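Local coordinates for outer membrane protein Omp121 (Bacteroides thetaiotaomicron, PDB 5FQ8) that probably takes up nutrients across the bacterial outer membrane as a TonB-dependent receptor, a barrel enclosing a plug domain, at residues B[516-524]-B[595-603]; B[900-908]-B[942-952]. All coordinates share one frame; numbering follows the deposited sequence.

Interaction 1 of 2, residues B[516-524]-B[595-603]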
# COMPACT_ATOMS: atom_id res chain seq x y z
N GLN B 516 -8.88 1.69 2.98
CA GLN B 516 -9.86 2.54 2.33
C GLN B 516 -10.92 2.92 3.36
O GLN B 516 -11.25 2.11 4.22
CB GLN B 516 -10.48 1.80 1.14
CG GLN B 516 -11.85 2.22 0.72
CD GLN B 516 -12.52 1.18 -0.13
OE1 GLN B 516 -12.30 -0.02 0.04
NE2 GLN B 516 -13.34 1.62 -1.07
N HIS B 517 -11.44 4.14 3.28
CA HIS B 517 -12.39 4.61 4.29
C HIS B 517 -13.31 5.68 3.72
O HIS B 517 -12.91 6.46 2.86
CB HIS B 517 -11.66 5.17 5.51
CG HIS B 517 -12.56 5.57 6.62
ND1 HIS B 517 -13.06 4.67 7.53
CD2 HIS B 517 -13.08 6.77 6.96
CE1 HIS B 517 -13.84 5.31 8.39
NE2 HIS B 517 -13.87 6.58 8.06
N MET B 518 -14.55 5.72 4.22
CA MET B 518 -15.52 6.71 3.78
C MET B 518 -16.62 6.87 4.82
O MET B 518 -17.13 5.87 5.33
CB MET B 518 -16.17 6.31 2.45
CG MET B 518 -17.40 7.14 2.16
SD MET B 518 -18.73 6.22 1.43
CE MET B 518 -20.12 7.22 1.88
N GLU B 519 -17.01 8.11 5.11
CA GLU B 519 -18.17 8.40 5.95
C GLU B 519 -19.12 9.35 5.25
O GLU B 519 -18.71 10.18 4.44
CB GLU B 519 -17.78 9.05 7.27
CG GLU B 519 -16.63 8.45 7.98
CD GLU B 519 -16.27 9.25 9.18
OE1 GLU B 519 -16.69 10.41 9.22
OE2 GLU B 519 -15.60 8.73 10.09
N LEU B 520 -20.40 9.25 5.59
CA LEU B 520 -21.42 10.11 5.01
C LEU B 520 -22.53 10.33 6.02
O LEU B 520 -22.99 9.39 6.66
CB LEU B 520 -21.99 9.50 3.74
CG LEU B 520 -23.05 10.27 2.99
CD1 LEU B 520 -22.43 11.49 2.40
CD2 LEU B 520 -23.62 9.42 1.89
N ARG B 521 -22.96 11.58 6.17
CA ARG B 521 -23.98 11.92 7.14
C ARG B 521 -24.86 13.01 6.56
O ARG B 521 -24.38 13.88 5.84
CB ARG B 521 -23.38 12.39 8.45
CG ARG B 521 -22.49 13.59 8.29
CD ARG B 521 -21.78 13.94 9.57
NE ARG B 521 -22.71 14.20 10.66
CZ ARG B 521 -22.35 14.21 11.93
NH1 ARG B 521 -21.09 13.99 12.25
NH2 ARG B 521 -23.26 14.44 12.87
N ARG B 522 -26.13 12.96 6.88
CA ARG B 522 -27.09 13.92 6.36
C ARG B 522 -27.95 14.47 7.49
O ARG B 522 -28.17 13.81 8.50
CB ARG B 522 -27.96 13.30 5.28
CG ARG B 522 -27.21 13.04 4.00
CD ARG B 522 -28.13 12.55 2.89
NE ARG B 522 -27.37 12.39 1.66
CZ ARG B 522 -27.25 11.25 0.98
NH1 ARG B 522 -27.86 10.16 1.40
NH2 ARG B 522 -26.53 11.23 -0.13
N LEU B 523 -28.42 15.69 7.29
CA LEU B 523 -29.26 16.35 8.27
C LEU B 523 -30.22 17.26 7.54
O LEU B 523 -29.86 17.90 6.55
CB LEU B 523 -28.43 17.16 9.26
CG LEU B 523 -29.19 17.96 10.31
CD1 LEU B 523 -29.46 17.11 11.52
CD2 LEU B 523 -28.39 19.15 10.70
N MET B 524 -31.45 17.31 8.01
CA MET B 524 -32.40 18.29 7.53
C MET B 524 -33.07 18.93 8.73
O MET B 524 -33.27 18.29 9.76
CB MET B 524 -33.43 17.67 6.62
CG MET B 524 -32.88 17.22 5.30
SD MET B 524 -34.15 16.49 4.28
CE MET B 524 -34.42 14.97 5.15
N GLY B 595 -29.88 21.34 20.23
CA GLY B 595 -29.75 19.91 20.10
C GLY B 595 -28.52 19.50 19.31
O GLY B 595 -27.86 20.30 18.67
N ASN B 596 -28.22 18.20 19.36
CA ASN B 596 -27.06 17.68 18.67
C ASN B 596 -27.25 16.19 18.42
O ASN B 596 -27.96 15.51 19.17
CB ASN B 596 -25.79 17.91 19.47
CG ASN B 596 -24.55 17.74 18.65
OD1 ASN B 596 -24.57 17.87 17.45
ND2 ASN B 596 -23.46 17.44 19.32
N ASP B 597 -26.61 15.70 17.38
CA ASP B 597 -26.62 14.30 17.04
C ASP B 597 -25.26 13.69 17.38
O ASP B 597 -24.44 14.29 18.06
CB ASP B 597 -26.98 14.12 15.57
CG ASP B 597 -26.13 14.96 14.64
OD1 ASP B 597 -24.97 15.27 14.96
OD2 ASP B 597 -26.63 15.32 13.56
N ALA B 598 -25.02 12.49 16.87
CA ALA B 598 -23.79 11.78 17.16
C ALA B 598 -22.91 11.70 15.93
O ALA B 598 -23.29 12.09 14.83
CB ALA B 598 -24.10 10.38 17.69
N ASP B 599 -21.69 11.22 16.14
CA ASP B 599 -20.78 10.92 15.06
C ASP B 599 -21.33 9.77 14.22
O ASP B 599 -22.27 9.08 14.61
CB ASP B 599 -19.40 10.60 15.63
CG ASP B 599 -18.28 10.98 14.70
OD1 ASP B 599 -18.48 10.88 13.47
OD2 ASP B 599 -17.21 11.37 15.21
N VAL B 600 -20.74 9.55 13.05
CA VAL B 600 -21.32 8.58 12.13
C VAL B 600 -21.16 7.17 12.67
O VAL B 600 -20.17 6.84 13.34
CB VAL B 600 -20.71 8.68 10.72
CG1 VAL B 600 -21.33 9.82 9.99
CG2 VAL B 600 -19.23 8.83 10.80
N TYR B 601 -22.14 6.32 12.35
CA TYR B 601 -22.02 4.89 12.53
C TYR B 601 -21.68 4.55 13.98
O TYR B 601 -20.58 4.11 14.31
CB TYR B 601 -20.95 4.33 11.59
CG TYR B 601 -20.95 4.89 10.20
CD1 TYR B 601 -22.12 5.02 9.48
CD2 TYR B 601 -19.76 5.26 9.59
CE1 TYR B 601 -22.10 5.51 8.21
CE2 TYR B 601 -19.74 5.76 8.33
CZ TYR B 601 -20.90 5.89 7.64
OH TYR B 601 -20.88 6.39 6.36
N MET B 602 -22.66 4.77 14.84
CA MET B 602 -22.53 4.44 16.25
C MET B 602 -23.70 3.63 16.76
O MET B 602 -23.76 3.35 17.95
CB MET B 602 -22.37 5.72 17.09
CG MET B 602 -21.11 6.49 16.74
SD MET B 602 -20.82 7.96 17.72
CE MET B 602 -20.30 7.29 19.28
N VAL B 603 -24.61 3.23 15.88
CA VAL B 603 -25.80 2.49 16.25
C VAL B 603 -25.66 1.00 15.99
O VAL B 603 -26.03 0.18 16.82
CB VAL B 603 -27.02 3.07 15.51
CG1 VAL B 603 -28.28 2.33 15.89
CG2 VAL B 603 -27.16 4.53 15.82
O HOH W 1 -23.31 6.34 5.03
O HOH W 2 -25.07 15.57 10.61
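Tyr601, Val600 and Asp597 meet Glu519, Leu520 and Arg521 in a mixed polar and apolar contact, where the loop leaving barrel strand 582-596 folds back along the edge of strand 513-534. Tyr601 approaches hydroxyl first: OH accepts the backbone N-H of Leu520 (N to OH 3.0 Å), the bond bent to 137°. The neighbouring odd-numbered residues pair through their backbones with strand 472-495, and the hydroxyl serves the other edge. A water at the ring edge, 2.8 Å from Tyr601 OH, also reaches Leu520 O weakly. Val600 spans two side chains of one face: CG1 rests on Arg521 CB at 3.6 Å, while CG2 abuts the Glu519 carboxylate. A phenylalanine in place of Tyr601 would probably leave Leu520 N without this acceptor and the water without its hydroxyl partner. With CG between the backbone N and the carbonyl carbon (chi1 59°) and the chain bent at chi3, Arg521 brings NH2 to Asp597 OD1, a 2.8 Å salt bridge at the guanidinium edge. A second water accepts from Arg521 NE and donates weakly to Asp597 OD2, which is also bonded to Ser549. Thus Arg521 and Asp597 are joined directly and through water, likely limiting guanidinium rotation, while the tyrosine hydroxyl stands in for a strand partner.

Interaction 2 of 2, residues B[900-908]-B[942-952]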
# COMPACT_ATOMS: atom_id res chain seq x y z
N VAL B 900 3.46 19.60 33.99
CA VAL B 900 4.06 20.92 34.08
C VAL B 900 2.98 21.99 34.08
O VAL B 900 1.95 21.85 33.42
CB VAL B 900 5.04 21.12 32.91
CG1 VAL B 900 5.41 22.56 32.75
CG2 VAL B 900 6.26 20.27 33.15
N ASP B 901 3.22 23.06 34.84
CA ASP B 901 2.27 24.15 34.96
C ASP B 901 2.02 24.83 33.62
O ASP B 901 2.96 25.20 32.91
CB ASP B 901 2.79 25.16 35.99
CG ASP B 901 1.73 26.13 36.48
OD1 ASP B 901 0.84 26.52 35.70
OD2 ASP B 901 1.80 26.51 37.66
N LYS B 902 0.75 25.01 33.29
CA LYS B 902 0.29 25.56 32.02
C LYS B 902 0.38 27.08 31.97
O LYS B 902 0.23 27.66 30.89
CB LYS B 902 -1.16 25.13 31.79
CG LYS B 902 -1.47 24.43 30.50
CD LYS B 902 -2.91 23.94 30.50
CE LYS B 902 -3.53 23.89 29.10
NZ LYS B 902 -2.61 23.28 28.09
N SER B 903 0.65 27.72 33.10
CA SER B 903 0.47 29.16 33.23
C SER B 903 1.56 29.91 32.48
O SER B 903 2.71 29.47 32.41
CB SER B 903 0.49 29.54 34.71
OG SER B 903 -0.59 28.95 35.40
N TYR B 904 1.18 31.05 31.91
CA TYR B 904 2.15 31.93 31.27
C TYR B 904 1.58 33.34 31.11
O TYR B 904 0.37 33.54 31.11
CB TYR B 904 2.61 31.38 29.90
CG TYR B 904 1.56 31.26 28.81
CD1 TYR B 904 1.16 32.37 28.07
CD2 TYR B 904 1.01 30.02 28.48
CE1 TYR B 904 0.22 32.25 27.07
CE2 TYR B 904 0.07 29.90 27.49
CZ TYR B 904 -0.32 31.02 26.78
OH TYR B 904 -1.25 30.90 25.78
N VAL B 905 2.49 34.30 31.04
CA VAL B 905 2.21 35.64 30.54
C VAL B 905 2.98 35.80 29.25
O VAL B 905 4.16 35.45 29.18
CB VAL B 905 2.61 36.77 31.52
CG1 VAL B 905 2.28 38.09 30.92
CG2 VAL B 905 1.91 36.63 32.86
N LYS B 906 2.32 36.32 28.22
CA LYS B 906 2.95 36.39 26.91
C LYS B 906 2.80 37.77 26.30
O LYS B 906 1.70 38.32 26.24
CB LYS B 906 2.37 35.34 25.98
CG LYS B 906 3.39 34.73 25.07
CD LYS B 906 2.77 33.69 24.19
CE LYS B 906 2.95 32.32 24.74
NZ LYS B 906 2.29 31.36 23.85
N LEU B 907 3.91 38.34 25.83
CA LEU B 907 3.86 39.43 24.87
C LEU B 907 3.36 38.87 23.55
O LEU B 907 4.15 38.46 22.69
CB LEU B 907 5.23 40.08 24.73
CG LEU B 907 5.26 41.32 23.83
CD1 LEU B 907 4.11 42.25 24.14
CD2 LEU B 907 6.57 42.06 23.96
N ARG B 908 2.04 38.83 23.38
CA ARG B 908 1.43 38.17 22.24
C ARG B 908 1.84 38.83 20.93
O ARG B 908 2.38 38.17 20.04
CB ARG B 908 -0.08 38.19 22.41
CG ARG B 908 -0.85 37.32 21.47
CD ARG B 908 -1.17 35.98 22.09
NE ARG B 908 -0.19 35.00 21.67
CZ ARG B 908 -0.17 33.74 22.08
NH1 ARG B 908 -1.08 33.30 22.92
NH2 ARG B 908 0.78 32.95 21.63
N THR B 942 7.02 32.26 32.41
CA THR B 942 6.43 31.12 33.08
C THR B 942 6.84 31.11 34.54
O THR B 942 7.86 31.69 34.91
CB THR B 942 6.86 29.80 32.42
OG1 THR B 942 8.29 29.75 32.35
CG2 THR B 942 6.28 29.72 31.04
N PRO B 943 6.05 30.47 35.41
CA PRO B 943 6.44 30.32 36.81
C PRO B 943 7.79 29.66 36.98
O PRO B 943 8.27 28.94 36.11
CB PRO B 943 5.32 29.45 37.38
CG PRO B 943 4.15 29.81 36.58
CD PRO B 943 4.66 30.06 35.19
N SER B 944 8.39 29.91 38.14
CA SER B 944 9.68 29.36 38.54
C SER B 944 9.87 27.90 38.17
O SER B 944 10.96 27.48 37.78
CB SER B 944 9.84 29.53 40.05
OG SER B 944 10.98 28.85 40.52
N SER B 945 8.80 27.11 38.27
CA SER B 945 8.91 25.67 38.20
C SER B 945 9.00 25.14 36.77
O SER B 945 9.34 23.98 36.57
CB SER B 945 7.72 25.04 38.88
OG SER B 945 6.54 25.47 38.25
N ASN B 946 8.67 25.95 35.80
CA ASN B 946 8.68 25.54 34.41
C ASN B 946 9.79 26.32 33.74
O ASN B 946 9.64 27.50 33.45
CB ASN B 946 7.32 25.81 33.77
CG ASN B 946 7.35 25.69 32.27
OD1 ASN B 946 8.35 25.38 31.67
ND2 ASN B 946 6.21 25.95 31.67
N THR B 947 10.90 25.66 33.50
CA THR B 947 11.98 26.24 32.73
C THR B 947 12.17 25.50 31.43
O THR B 947 13.28 25.43 30.91
CB THR B 947 13.28 26.22 33.52
OG1 THR B 947 13.56 24.87 33.88
CG2 THR B 947 13.17 27.05 34.76
N PHE B 948 11.10 24.92 30.90
CA PHE B 948 11.25 23.95 29.83
C PHE B 948 10.54 24.34 28.55
O PHE B 948 11.17 24.32 27.49
CB PHE B 948 10.77 22.58 30.32
CG PHE B 948 11.29 22.21 31.66
CD1 PHE B 948 12.64 22.03 31.86
CD2 PHE B 948 10.44 22.07 32.72
CE1 PHE B 948 13.12 21.72 33.09
CE2 PHE B 948 10.92 21.76 33.94
CZ PHE B 948 12.26 21.58 34.13
N ILE B 949 9.26 24.70 28.60
CA ILE B 949 8.48 24.85 27.38
C ILE B 949 7.68 26.15 27.37
O ILE B 949 7.34 26.70 28.41
CB ILE B 949 7.51 23.69 27.19
CG1 ILE B 949 6.55 23.64 28.36
CG2 ILE B 949 8.23 22.41 27.04
CD1 ILE B 949 5.33 22.82 28.09
N ASP B 950 7.37 26.60 26.17
CA ASP B 950 6.28 27.54 25.98
C ASP B 950 5.04 26.67 26.03
O ASP B 950 4.82 25.87 25.12
CB ASP B 950 6.41 28.30 24.66
CG ASP B 950 5.13 28.99 24.24
OD1 ASP B 950 4.12 28.98 24.96
OD2 ASP B 950 5.12 29.56 23.14
N PRO B 951 4.22 26.81 27.04
CA PRO B 951 3.05 25.94 27.18
C PRO B 951 2.08 25.90 26.01
O PRO B 951 1.11 25.14 26.06
CB PRO B 951 2.35 26.53 28.40
CG PRO B 951 3.43 27.06 29.20
CD PRO B 951 4.45 27.58 28.26
N GLU B 952 2.29 26.70 24.96
CA GLU B 952 1.38 26.70 23.83
C GLU B 952 1.84 25.65 22.82
O GLU B 952 2.34 25.96 21.74
CB GLU B 952 1.29 28.08 23.21
CG GLU B 952 0.04 28.29 22.41
CD GLU B 952 -0.05 29.65 21.77
OE1 GLU B 952 0.65 30.56 22.22
OE2 GLU B 952 -0.83 29.78 20.80
O HOH W 3 4.35 26.35 39.01
O HOH W 4 5.21 23.22 36.47
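A salt-bridge network of Lys906, Arg908, Asp950 and Glu952 ties the loop after strand 928-941 to strand 899-915, the preceding strand of the barrel wall. Lys906, bent at chi3, sends NZ between the two acids: it donates to Asp950 OD1 at 3.2 Å, meeting that oxygen on the syn side, and forms a second salt bridge with Glu952 OE1. Arg908 runs head-on against Glu952 and reaches the same OE1, placing the oxygen at its guanidinium edge, with the two flat groups turned 83° apart. Its NH1 has a further salt bridge to Asp822. Two cations converging on one carboxylate oxygen would favour its ionised form. Asp950 OD1 also accepts Glu952 N at 2.9 Å from above the carboxylate plane, an Asx turn that fixes one acid relative to the other.

Beyond the charges, Pro951 CB slides past the Tyr904 ring at CD2 (3.7 Å) and touches Lys902 O. Farther along, Pro943 CD lies 3.4 Å from Ser903 O. Asp901 OD1 takes both Ser903 N and Ser903 OG from the same face of its carboxylate, a second Asx turn, while Ser903 OG also bonds Gly826 N. A water connects Asp901 OD2 with Ser945 OG inside the type I turn Pro943 to Asn946. Asn946 lays its amide across Val900 CG1, ND2 to CG1 3.6 Å; with CG anti to the backbone N (chi1 167°), OD1 accepts Phe948 N and Ile949 N, farther along the chain, the first bond closing another Asx turn.

Glu952 OE2 reaches Ser75 N and Arg908 packs on Ala65, both in the plug region. The network therefore lies where barrel wall, returning loop and plug come together, in keeping with the TonB-dependent receptor fold, in which a plug domain fills a transmembrane barrel.

How the interactions relate
From the N terminus the chain first supplies the plug region, then winds up the barrel strand by strand. Interaction 1 closes a long excursion: 70 residues, including strands 538-549 and 558-569, separate 516-524 from 595-603, and the loop returns past the end of strand 538-549. Interaction 2 opens only after that one has closed, so the two stand in series, neither nested nor crossed. It spans 33 residues, embracing the turn from strand 899-915 into 928-941. The centres of interaction 1 and interaction 2 lie about 39 Å apart, on opposite sides of the chain's centre. Both recall a loop to the strand system; interaction 1 does so beside another protein's chain, interaction 2 beside the plug.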